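Local atomic coordinates of putative exotoxin (superantigen) (Streptococcus pyogenes, PDB entry 1TY0), a protein that probably acts as a streptococcal superantigen toxin, with a surface that can serve both T-cell receptor binding and dimerization, and binds zinc. Residues D9-L14 / N173-T178; A17-P22 / I138-M143; D31-H36 / Y59-F64. All coordinates share one frame; numbering follows the deposited sequence.

Interaction 1 of 3, residues D9-L14 / N173-T178; sequences DVKLQL and NLYDAT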
loop_
_atom_site.group_PDB
_atom_site.type_symbol
_atom_site.label_atom_id
_atom_site.label_comp_id
_atom_site.label_asym_id
_atom_site.label_seq_id
_atom_site.Cartn_x
_atom_site.Cartn_y
_atom_site.Cartn_z
ATOM N N ASP A 9 -0.644 -13.837 -17.323
ATOM C CA ASP A 9 -1.064 -12.441 -17.264
ATOM C C ASP A 9 -2.056 -12.230 -16.124
ATOM O O ASP A 9 -2.059 -11.183 -15.480
ATOM C CB ASP A 9 -1.701 -12.013 -18.589
ATOM C CG ASP A 9 -0.746 -12.130 -19.756
ATOM O OD1 ASP A 9 0.425 -11.723 -19.608
ATOM O OD2 ASP A 9 -1.168 -12.619 -20.826
ATOM N N VAL A 10 -2.901 -13.229 -15.888
ATOM C CA VAL A 10 -3.886 -13.167 -14.814
ATOM C C VAL A 10 -3.143 -13.114 -13.480
ATOM O O VAL A 10 -3.473 -12.319 -12.597
ATOM C CB VAL A 10 -4.808 -14.410 -14.842
ATOM C CG1 VAL A 10 -5.654 -14.477 -13.578
ATOM C CG2 VAL A 10 -5.704 -14.356 -16.079
ATOM N N LYS A 11 -2.127 -13.957 -13.347
ATOM C CA LYS A 11 -1.343 -13.997 -12.122
ATOM C C LYS A 11 -0.614 -12.671 -11.921
ATOM O O LYS A 11 -0.489 -12.186 -10.798
ATOM C CB LYS A 11 -0.356 -15.170 -12.173
ATOM C CG LYS A 11 -1.068 -16.519 -12.211
ATOM C CD LYS A 11 -0.149 -17.674 -12.590
ATOM C CE LYS A 11 0.662 -18.168 -11.409
ATOM N NZ LYS A 11 1.359 -19.443 -11.753
ATOM N N LEU A 12 -0.156 -12.070 -13.012
ATOM C CA LEU A 12 0.538 -10.793 -12.914
ATOM C C LEU A 12 -0.379 -9.704 -12.364
ATOM O O LEU A 12 0.038 -8.908 -11.528
ATOM C CB LEU A 12 1.089 -10.386 -14.281
ATOM C CG LEU A 12 2.271 -11.243 -14.744
ATOM C CD1 LEU A 12 2.738 -10.797 -16.123
ATOM C CD2 LEU A 12 3.406 -11.113 -13.735
ATOM N N GLN A 13 -1.627 -9.669 -12.829
ATOM C CA GLN A 13 -2.578 -8.671 -12.343
ATOM C C GLN A 13 -2.873 -8.876 -10.855
ATOM O O GLN A 13 -3.039 -7.915 -10.109
ATOM C CB GLN A 13 -3.894 -8.742 -13.127
ATOM C CG GLN A 13 -3.798 -8.247 -14.559
ATOM C CD GLN A 13 -3.297 -6.819 -14.647
ATOM O OE1 GLN A 13 -3.985 -5.878 -14.255
ATOM N NE2 GLN A 13 -2.087 -6.654 -15.158
ATOM N N LEU A 14 -2.941 -10.134 -10.431
ATOM C CA LEU A 14 -3.223 -10.445 -9.037
ATOM C C LEU A 14 -2.043 -10.124 -8.135
ATOM O O LEU A 14 -2.219 -9.608 -7.028
ATOM C CB LEU A 14 -3.604 -11.918 -8.897
ATOM C CG LEU A 14 -4.997 -12.235 -9.441
ATOM C CD1 LEU A 14 -5.180 -13.734 -9.631
ATOM C CD2 LEU A 14 -6.029 -11.671 -8.477
ATOM N N ASN A 173 -12.325 -18.037 -5.071
ATOM C CA ASN A 173 -11.371 -18.282 -6.143
ATOM C C ASN A 173 -10.136 -17.417 -5.898
ATOM O O ASN A 173 -10.248 -16.206 -5.714
ATOM C CB ASN A 173 -12.026 -17.923 -7.480
ATOM C CG ASN A 173 -11.093 -18.087 -8.662
ATOM O OD1 ASN A 173 -10.050 -18.729 -8.571
ATOM N ND2 ASN A 173 -11.484 -17.519 -9.796
ATOM N N LEU A 174 -8.961 -18.039 -5.881
ATOM C CA LEU A 174 -7.716 -17.310 -5.644
ATOM C C LEU A 174 -7.128 -16.702 -6.912
ATOM O O LEU A 174 -6.201 -15.894 -6.855
ATOM C CB LEU A 174 -6.686 -18.237 -4.986
ATOM C CG LEU A 174 -6.943 -18.538 -3.506
ATOM C CD1 LEU A 174 -5.984 -19.619 -3.029
ATOM C CD2 LEU A 174 -6.772 -17.263 -2.686
ATOM N N TYR A 175 -7.673 -17.088 -8.059
ATOM C CA TYR A 175 -7.193 -16.573 -9.333
ATOM C C TYR A 175 -8.340 -15.831 -10.011
ATOM O O TYR A 175 -8.614 -16.020 -11.196
ATOM C CB TYR A 175 -6.689 -17.740 -10.188
ATOM C CG TYR A 175 -5.422 -18.351 -9.627
ATOM C CD1 TYR A 175 -5.475 -19.342 -8.641
ATOM C CD2 TYR A 175 -4.173 -17.882 -10.017
ATOM C CE1 TYR A 175 -4.304 -19.840 -8.055
ATOM C CE2 TYR A 175 -2.999 -18.375 -9.445
ATOM C CZ TYR A 175 -3.070 -19.348 -8.466
ATOM O OH TYR A 175 -1.903 -19.813 -7.894
ATOM N N ASP A 176 -8.990 -14.971 -9.232
ATOM C CA ASP A 176 -10.136 -14.198 -9.694
ATOM C C ASP A 176 -9.825 -12.874 -10.388
ATOM O O ASP A 176 -10.081 -11.797 -9.842
ATOM C CB ASP A 176 -11.096 -13.966 -8.519
ATOM C CG ASP A 176 -10.439 -13.254 -7.342
ATOM O OD1 ASP A 176 -9.236 -13.476 -7.092
ATOM O OD2 ASP A 176 -11.143 -12.481 -6.655
ATOM N N ALA A 177 -9.283 -12.957 -11.600
ATOM C CA ALA A 177 -8.976 -11.760 -12.374
ATOM C C ALA A 177 -8.725 -12.097 -13.835
ATOM O O ALA A 177 -8.554 -13.262 -14.192
ATOM C CB ALA A 177 -7.748 -11.054 -11.799
ATOM N N THR A 178 -8.730 -11.063 -14.673
ATOM C CA THR A 178 -8.428 -11.209 -16.091
ATOM C C THR A 178 -7.153 -10.385 -16.246
ATOM O O THR A 178 -6.738 -9.703 -15.311
ATOM C CB THR A 178 -9.519 -10.603 -17.009
ATOM O OG1 THR A 178 -9.484 -9.174 -16.918
ATOM C CG2 THR A 178 -10.895 -11.098 -16.602
#

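Interaction 2 of 3, residues A17-P22 / I138-M143; sequences AYEIIP and IRQYLM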
loop_
_atom_site.group_PDB
_atom_site.type_symbol
_atom_site.label_atom_id
_atom_site.label_comp_id
_atom_site.label_asym_id
_atom_site.label_seq_id
_atom_site.Cartn_x
_atom_site.Cartn_y
_atom_site.Cartn_z
ATOM N N ALA A 17 -2.077 -6.376 -7.734
ATOM C CA ALA A 17 -3.216 -5.936 -6.937
ATOM C C ALA A 17 -3.036 -6.161 -5.441
ATOM O O ALA A 17 -3.314 -5.268 -4.641
ATOM C CB ALA A 17 -4.492 -6.633 -7.417
ATOM N N TYR A 18 -2.556 -7.342 -5.063
ATOM C CA TYR A 18 -2.387 -7.664 -3.652
ATOM C C TYR A 18 -1.058 -7.276 -2.990
ATOM O O TYR A 18 -0.886 -7.474 -1.792
ATOM C CB TYR A 18 -2.702 -9.150 -3.437
ATOM C CG TYR A 18 -4.195 -9.435 -3.462
ATOM C CD1 TYR A 18 -4.979 -9.229 -2.329
ATOM C CD2 TYR A 18 -4.828 -9.874 -4.628
ATOM C CE1 TYR A 18 -6.361 -9.451 -2.348
ATOM C CE2 TYR A 18 -6.214 -10.098 -4.661
ATOM C CZ TYR A 18 -6.971 -9.883 -3.515
ATOM O OH TYR A 18 -8.332 -10.106 -3.532
ATOM N N GLU A 19 -0.117 -6.740 -3.764
ATOM C CA GLU A 19 1.157 -6.277 -3.196
ATOM C C GLU A 19 0.837 -4.846 -2.792
ATOM O O GLU A 19 1.208 -3.896 -3.473
ATOM C CB GLU A 19 2.262 -6.292 -4.256
ATOM C CG GLU A 19 2.945 -7.643 -4.418
ATOM C CD GLU A 19 3.883 -7.953 -3.269
ATOM O OE1 GLU A 19 4.879 -7.214 -3.096
ATOM O OE2 GLU A 19 3.627 -8.931 -2.536
ATOM N N ILE A 20 0.140 -4.707 -1.672
ATOM C CA ILE A 20 -0.312 -3.406 -1.213
ATOM C C ILE A 20 -0.393 -3.312 0.310
ATOM O O ILE A 20 -0.418 -4.325 1.006
ATOM C CB ILE A 20 -1.709 -3.138 -1.813
ATOM C CG1 ILE A 20 -2.251 -1.779 -1.381
ATOM C CG2 ILE A 20 -2.658 -4.242 -1.383
ATOM C CD1 ILE A 20 -3.583 -1.456 -2.024
ATOM N N ILE A 21 -0.421 -2.084 0.815
ATOM C CA ILE A 21 -0.526 -1.826 2.247
ATOM C C ILE A 21 -2.001 -1.541 2.522
ATOM O O ILE A 21 -2.586 -0.654 1.908
ATOM C CB ILE A 21 0.306 -0.589 2.652
ATOM C CG1 ILE A 21 1.799 -0.929 2.583
ATOM C CG2 ILE A 21 -0.078 -0.124 4.058
ATOM C CD1 ILE A 21 2.235 -1.930 3.616
ATOM N N PRO A 22 -2.616 -2.282 3.457
ATOM C CA PRO A 22 -4.034 -2.056 3.753
ATOM C C PRO A 22 -4.351 -0.877 4.656
ATOM O O PRO A 22 -3.490 -0.383 5.384
ATOM C CB PRO A 22 -4.458 -3.371 4.398
ATOM C CG PRO A 22 -3.228 -3.750 5.173
ATOM C CD PRO A 22 -2.101 -3.449 4.197
ATOM N N ILE A 138 -3.973 -14.160 3.904
ATOM C CA ILE A 138 -3.635 -15.488 3.408
ATOM C C ILE A 138 -3.018 -15.407 2.012
ATOM O O ILE A 138 -2.072 -16.131 1.711
ATOM C CB ILE A 138 -4.866 -16.422 3.381
ATOM C CG1 ILE A 138 -4.439 -17.827 2.942
ATOM C CG2 ILE A 138 -5.921 -15.874 2.449
ATOM C CD1 ILE A 138 -5.517 -18.869 3.126
ATOM N N ARG A 139 -3.529 -14.530 1.154
ATOM C CA ARG A 139 -2.934 -14.417 -0.179
ATOM C C ARG A 139 -1.497 -13.931 -0.060
ATOM O O ARG A 139 -0.602 -14.434 -0.743
ATOM C CB ARG A 139 -3.733 -13.463 -1.072
ATOM C CG ARG A 139 -5.078 -14.029 -1.481
ATOM C CD ARG A 139 -5.726 -13.219 -2.589
ATOM N NE ARG A 139 -7.155 -13.501 -2.652
ATOM C CZ ARG A 139 -7.868 -13.564 -3.771
ATOM N NH1 ARG A 139 -7.292 -13.377 -4.953
ATOM N NH2 ARG A 139 -9.169 -13.799 -3.700
ATOM N N GLN A 140 -1.264 -12.955 0.811
ATOM C CA GLN A 140 0.090 -12.454 1.000
ATOM C C GLN A 140 1.002 -13.579 1.491
ATOM O O GLN A 140 2.140 -13.708 1.036
ATOM C CB GLN A 140 0.100 -11.294 1.992
ATOM C CG GLN A 140 0.054 -9.921 1.332
ATOM C CD GLN A 140 1.277 -9.649 0.472
ATOM O OE1 GLN A 140 2.392 -10.031 0.822
ATOM N NE2 GLN A 140 1.075 -8.970 -0.656
ATOM N N TYR A 141 0.505 -14.392 2.418
ATOM C CA TYR A 141 1.296 -15.503 2.935
ATOM C C TYR A 141 1.632 -16.449 1.789
ATOM O O TYR A 141 2.780 -16.871 1.628
ATOM C CB TYR A 141 0.522 -16.266 4.012
ATOM C CG TYR A 141 1.230 -17.522 4.478
ATOM C CD1 TYR A 141 2.363 -17.447 5.290
ATOM C CD2 TYR A 141 0.792 -18.779 4.074
ATOM C CE1 TYR A 141 3.045 -18.596 5.685
ATOM C CE2 TYR A 141 1.468 -19.938 4.462
ATOM C CZ TYR A 141 2.592 -19.837 5.266
ATOM O OH TYR A 141 3.272 -20.977 5.644
ATOM N N LEU A 142 0.620 -16.778 0.994
ATOM C CA LEU A 142 0.801 -17.671 -0.147
ATOM C C LEU A 142 1.719 -17.061 -1.203
ATOM O O LEU A 142 2.501 -17.770 -1.840
ATOM C CB LEU A 142 -0.559 -18.015 -0.761
ATOM C CG LEU A 142 -1.469 -18.872 0.127
ATOM C CD1 LEU A 142 -2.837 -19.003 -0.498
ATOM C CD2 LEU A 142 -0.836 -20.244 0.331
ATOM N N MET A 143 1.634 -15.751 -1.391
ATOM C CA MET A 143 2.477 -15.079 -2.375
ATOM C C MET A 143 3.937 -15.146 -1.955
ATOM O O MET A 143 4.814 -15.490 -2.749
ATOM C CB MET A 143 2.046 -13.618 -2.527
ATOM C CG MET A 143 0.743 -13.447 -3.275
ATOM S SD MET A 143 -0.018 -11.835 -3.037
ATOM C CE MET A 143 1.089 -10.788 -3.924
#

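Interaction 3 of 3, residues D31-H36 / Y59-F64; sequences DYLTTH and YITTKF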
loop_
_atom_site.group_PDB
_atom_site.type_symbol
_atom_site.label_atom_id
_atom_site.label_comp_id
_atom_site.label_asym_id
_atom_site.label_seq_id
_atom_site.Cartn_x
_atom_site.Cartn_y
_atom_site.Cartn_z
ATOM N N ASP A 31 -19.255 8.310 11.376
ATOM C CA ASP A 31 -19.794 9.668 11.365
ATOM C C ASP A 31 -21.098 9.771 10.593
ATOM O O ASP A 31 -21.990 10.545 10.960
ATOM C CB ASP A 31 -18.780 10.650 10.772
ATOM C CG ASP A 31 -17.753 11.114 11.790
ATOM O OD1 ASP A 31 -17.872 10.751 12.978
ATOM O OD2 ASP A 31 -16.826 11.853 11.405
ATOM N N TYR A 32 -21.213 9.002 9.521
ATOM C CA TYR A 32 -22.430 9.042 8.721
ATOM C C TYR A 32 -22.618 7.763 7.919
ATOM O O TYR A 32 -21.642 7.099 7.543
ATOM C CB TYR A 32 -22.391 10.250 7.774
ATOM C CG TYR A 32 -23.749 10.651 7.260
ATOM C CD1 TYR A 32 -24.689 11.242 8.108
ATOM C CD2 TYR A 32 -24.110 10.414 5.936
ATOM C CE1 TYR A 32 -25.957 11.586 7.646
ATOM C CE2 TYR A 32 -25.379 10.754 5.464
ATOM C CZ TYR A 32 -26.293 11.341 6.326
ATOM O OH TYR A 32 -27.540 11.679 5.855
ATOM N N LEU A 33 -23.882 7.418 7.673
ATOM C CA LEU A 33 -24.241 6.232 6.906
ATOM C C LEU A 33 -25.207 6.583 5.781
ATOM O O LEU A 33 -26.240 7.213 6.011
ATOM C CB LEU A 33 -24.916 5.183 7.803
ATOM C CG LEU A 33 -24.113 4.530 8.932
ATOM C CD1 LEU A 33 -25.050 3.722 9.825
ATOM C CD2 LEU A 33 -23.032 3.632 8.338
ATOM N N THR A 34 -24.862 6.186 4.565
ATOM C CA THR A 34 -25.744 6.412 3.430
ATOM C C THR A 34 -26.222 5.022 3.029
ATOM O O THR A 34 -25.885 4.032 3.686
ATOM C CB THR A 34 -25.014 7.091 2.256
ATOM O OG1 THR A 34 -23.969 6.236 1.782
ATOM C CG2 THR A 34 -24.424 8.416 2.699
ATOM N N THR A 35 -26.995 4.934 1.957
ATOM C CA THR A 35 -27.519 3.652 1.520
ATOM C C THR A 35 -26.443 2.627 1.178
ATOM O O THR A 35 -26.645 1.431 1.368
ATOM C CB THR A 35 -28.437 3.823 0.293
ATOM O OG1 THR A 35 -27.673 4.314 -0.814
ATOM C CG2 THR A 35 -29.555 4.812 0.601
ATOM N N HIS A 36 -25.297 3.094 0.691
ATOM C CA HIS A 36 -24.228 2.184 0.305
ATOM C C HIS A 36 -22.823 2.579 0.755
ATOM O O HIS A 36 -21.837 1.986 0.302
ATOM C CB HIS A 36 -24.239 1.991 -1.215
ATOM C CG HIS A 36 -25.488 1.347 -1.730
ATOM N ND1 HIS A 36 -26.679 2.031 -1.869
ATOM C CD2 HIS A 36 -25.745 0.070 -2.101
ATOM C CE1 HIS A 36 -27.612 1.202 -2.304
ATOM N NE2 HIS A 36 -27.071 0.006 -2.452
ATOM N N TYR A 59 -28.208 -3.033 1.773
ATOM C CA TYR A 59 -28.573 -3.580 3.077
ATOM C C TYR A 59 -27.441 -4.054 3.986
ATOM O O TYR A 59 -27.556 -5.073 4.672
ATOM C CB TYR A 59 -29.598 -4.694 2.869
ATOM C CG TYR A 59 -30.833 -4.180 2.165
ATOM C CD1 TYR A 59 -31.691 -3.282 2.800
ATOM C CD2 TYR A 59 -31.106 -4.533 0.844
ATOM C CE1 TYR A 59 -32.791 -2.742 2.134
ATOM C CE2 TYR A 59 -32.204 -3.999 0.169
ATOM C CZ TYR A 59 -33.041 -3.105 0.819
ATOM O OH TYR A 59 -34.128 -2.574 0.157
ATOM N N ILE A 60 -26.353 -3.293 3.994
ATOM C CA ILE A 60 -25.208 -3.592 4.842
ATOM C C ILE A 60 -25.114 -2.466 5.864
ATOM O O ILE A 60 -24.993 -2.709 7.063
ATOM C CB ILE A 60 -23.894 -3.660 4.025
ATOM C CG1 ILE A 60 -23.914 -4.884 3.102
ATOM C CG2 ILE A 60 -22.689 -3.700 4.966
ATOM C CD1 ILE A 60 -24.007 -6.198 3.824
ATOM N N THR A 61 -25.188 -1.223 5.393
ATOM C CA THR A 61 -25.110 -0.096 6.313
ATOM C C THR A 61 -26.304 -0.089 7.268
ATOM O O THR A 61 -26.240 0.493 8.346
ATOM C CB THR A 61 -25.050 1.266 5.569
ATOM O OG1 THR A 61 -26.187 1.401 4.710
ATOM C CG2 THR A 61 -23.769 1.373 4.750
ATOM N N THR A 62 -27.394 -0.735 6.867
ATOM C CA THR A 62 -28.583 -0.793 7.711
ATOM C C THR A 62 -28.320 -1.625 8.963
ATOM O O THR A 62 -29.056 -1.529 9.948
ATOM C CB THR A 62 -29.783 -1.391 6.942
ATOM O OG1 THR A 62 -29.426 -2.673 6.411
ATOM C CG2 THR A 62 -30.184 -0.476 5.795
ATOM N N LYS A 63 -27.263 -2.433 8.923
ATOM C CA LYS A 63 -26.887 -3.278 10.056
ATOM C C LYS A 63 -26.132 -2.468 11.108
ATOM O O LYS A 63 -25.913 -2.937 12.225
ATOM C CB LYS A 63 -25.991 -4.430 9.590
ATOM C CG LYS A 63 -26.613 -5.362 8.563
ATOM C CD LYS A 63 -25.607 -6.428 8.151
ATOM C CE LYS A 63 -26.141 -7.322 7.048
ATOM N NZ LYS A 63 -25.122 -8.335 6.639
ATOM N N PHE A 64 -25.740 -1.250 10.743
ATOM C CA PHE A 64 -24.994 -0.375 11.639
ATOM C C PHE A 64 -25.772 0.896 11.987
ATOM O O PHE A 64 -26.838 1.152 11.429
ATOM C CB PHE A 64 -23.655 -0.004 10.985
ATOM C CG PHE A 64 -22.743 -1.183 10.755
ATOM C CD1 PHE A 64 -22.929 -2.021 9.661
ATOM C CD2 PHE A 64 -21.706 -1.458 11.642
ATOM C CE1 PHE A 64 -22.089 -3.121 9.450
ATOM C CE2 PHE A 64 -20.864 -2.547 11.444
ATOM C CZ PHE A 64 -21.054 -3.383 10.345
HETATM O O HOH W 1 -25.553 -0.922 2.579
#

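Interaction 1 of 3, residues D9-L14 / N173-T178
Leu14 forms the tight part of this contact, pushing both of its methyls into the bend of 174-177. Leu14 CD1 lies 3.5 Å from Tyr175 CA. Leu14 CD2 rests 3.8 Å from Ala177 CB and close to Asp176 OD1. Asp176 forms salt bridges with Arg139 through OD1 and Lys189 through OD2. One turn earlier, Val10 packs on the backbone at Ala177-Thr178. Val10 CG1 is anti to the backbone N (chi1 169°) and sits 3.2 Å from Ala177 O. Lys11 runs obliquely past the Tyr175 ring and meets it at the edge, with Lys11 CG 3.9 Å from Tyr175 CE2. The ammonium group continues to Tyr155 O, Asp150 O and Ser153 OG, while the Tyr175 hydroxyl bonds Ile148 O. No hydrogen bond links the two segments. An Asx turn shapes the loop, with Tyr175 N donating to Asn173 OD1 over 2.9 Å. The Thr178 end is looser. Its side chain turns from the helix, and only its backbone is met, with Gln13 CG 3.4 Å from Thr178 O. The contact lays helix 5-18 against the loop after strand 168-173 of the beta-grasp domain. Ile186 of helix 183-187 covers Leu14 and Ala177, and Arg139 of helix 131-146 touches Leu14 and Leu174.

Interaction 2 of 3, residues A17-P22 / I138-M143
Tyr18 and Arg139 lie one over the other. Arg139 CD stands above the centre of the Tyr18 ring, 3.7 Å from the centroid and 11° off the ring normal, a CH-pi contact. The guanidinium extends beyond it, nearly parallel to the ring, with the two planes 20° apart. Tyr18 OH therefore lies over a guanidinium face, 3.5 Å from Arg139 CZ. The arginine chain is extended from CG to NE, and this carries the charged group out to the hydroxyl end of the ring. Asp135 and Asp176 form salt bridges with it, which should help fix its rotation. Tyr18 OH bonds Tyr190 OH and Lys189 NZ.

Gln140 grips the backbone and side chain just after the Tyr18 ring. Its NE2 uses two hydrogen bonds to hold the chain at Tyr18 and Glu19. Gln140 NE2 reaches Tyr18 O at 2.7 Å, with the donor above the carbonyl plane. The bond from Gln140 NE2 to Glu19 OE2, at 3.2 Å, is the straighter, at 163°. Both acceptors lie close to the amide plane of Gln140. The Glu19 and Gln140 side chains cross at about a right angle. Gln144 NE2 donates to Gln140 OE1, so the amide is held at both ends. Met143 and Glu19 slide past each other in opposite directions, with Met143 CE 3.7 Å from Glu19 CG. Met143 SD rests 3.8 Å from Tyr18 CB. Glu19 is the centre of an inverse gamma turn.

The contact is buried and joins the C-terminal part of helix 5-18 and the chain after it to helix 131-146, the long helix of the beta-grasp domain. Phe187 meets the Tyr18 ring edge-to-face, and Ile186 of helix 183-187 also packs on Tyr18. Helix 131-146 also sets Ile138 and Leu142 on strand 201-209. Phe79 of the second subunit packs on Glu19 and Gln140.

Interaction 3 of 3, residues D31-H36 / Y59-F64
Thr61 and Thr34 make the one direct hydrogen bond of this contact. The hydroxyl OG1 of Thr61 donates to Thr34 O over 2.8 Å. The donor lies in the carbonyl plane, at a C=O...donor angle of 155°. The torsion of Thr61 sets this up: OG1 stands between the backbone N and the carbonyl carbon (chi1 57°), facing the 34-36 backbone. Thr61 CG2 is anti to the carbonyl carbon and lies 3.6 Å from Thr34 O.

Leu33 supplies the apolar half. It slides past Thr61 in the opposite direction, with Leu33 CD2 4.2 Å from Thr61 CB. The other methyl, Leu33 CD1, reaches the backbone beyond and lies 3.5 Å from Phe64 O. It also touches Phe64 CB, while the Phe64 ring leads off from the contact.

A water extends the polar side. It accepts from Thr61 N and donates to Thr35 O, 2.9 Å in each case. Thr61 is thus tied to the neighbouring loop both through its side chain and, by way of this water, through its backbone N.

The next shell holds these groups in place. A 3-10 turn at 61-63 is closed by Lys63 N bonding Ile60 O and by Phe64 N bonding Thr61 O. Across from it, Thr35 OG1 and His36 ND1 are hydrogen-bonded at 2.7 Å. His36 NE2 bonds Ser58 OG, which ties the loop at 34-36 to the chain just before Tyr59.

The contact belongs to the OB-fold domain. It packs the turn leaving strand 28-33 against the connection between strands 51-55 and 69-74. Asp31 and Tyr32 form a classic beta bulge opposite Tyr39 of strand 37-41. In that strand Phe38 touches Leu33 and Ile60, and meets the Phe64 ring edge-to-face.

How the interactions relate
Interactions 1 and 2 are neighbours, with centres 12 Å apart, and both use helix 5-18. Arg139 joins them directly: Arg139 NH1 forms a 2.9 Å salt bridge with Asp176 OD1. Leu174 CD1 also packs on Leu142 CD1. Interaction 3 stands apart in the OB-fold domain, its centre 31 Å from that of interaction 1 and 28 Å from that of interaction 2, on the opposite side of the chain's centre from interaction 2. Along the chain, 3 is nested within 2, and 2 within 1. Of the residues that bind zinc in this protein, Asp205 (no zinc is bound to this chain here) has its side chain about 10 Å from that of Leu174; interactions 2 and 3 lie away from that site.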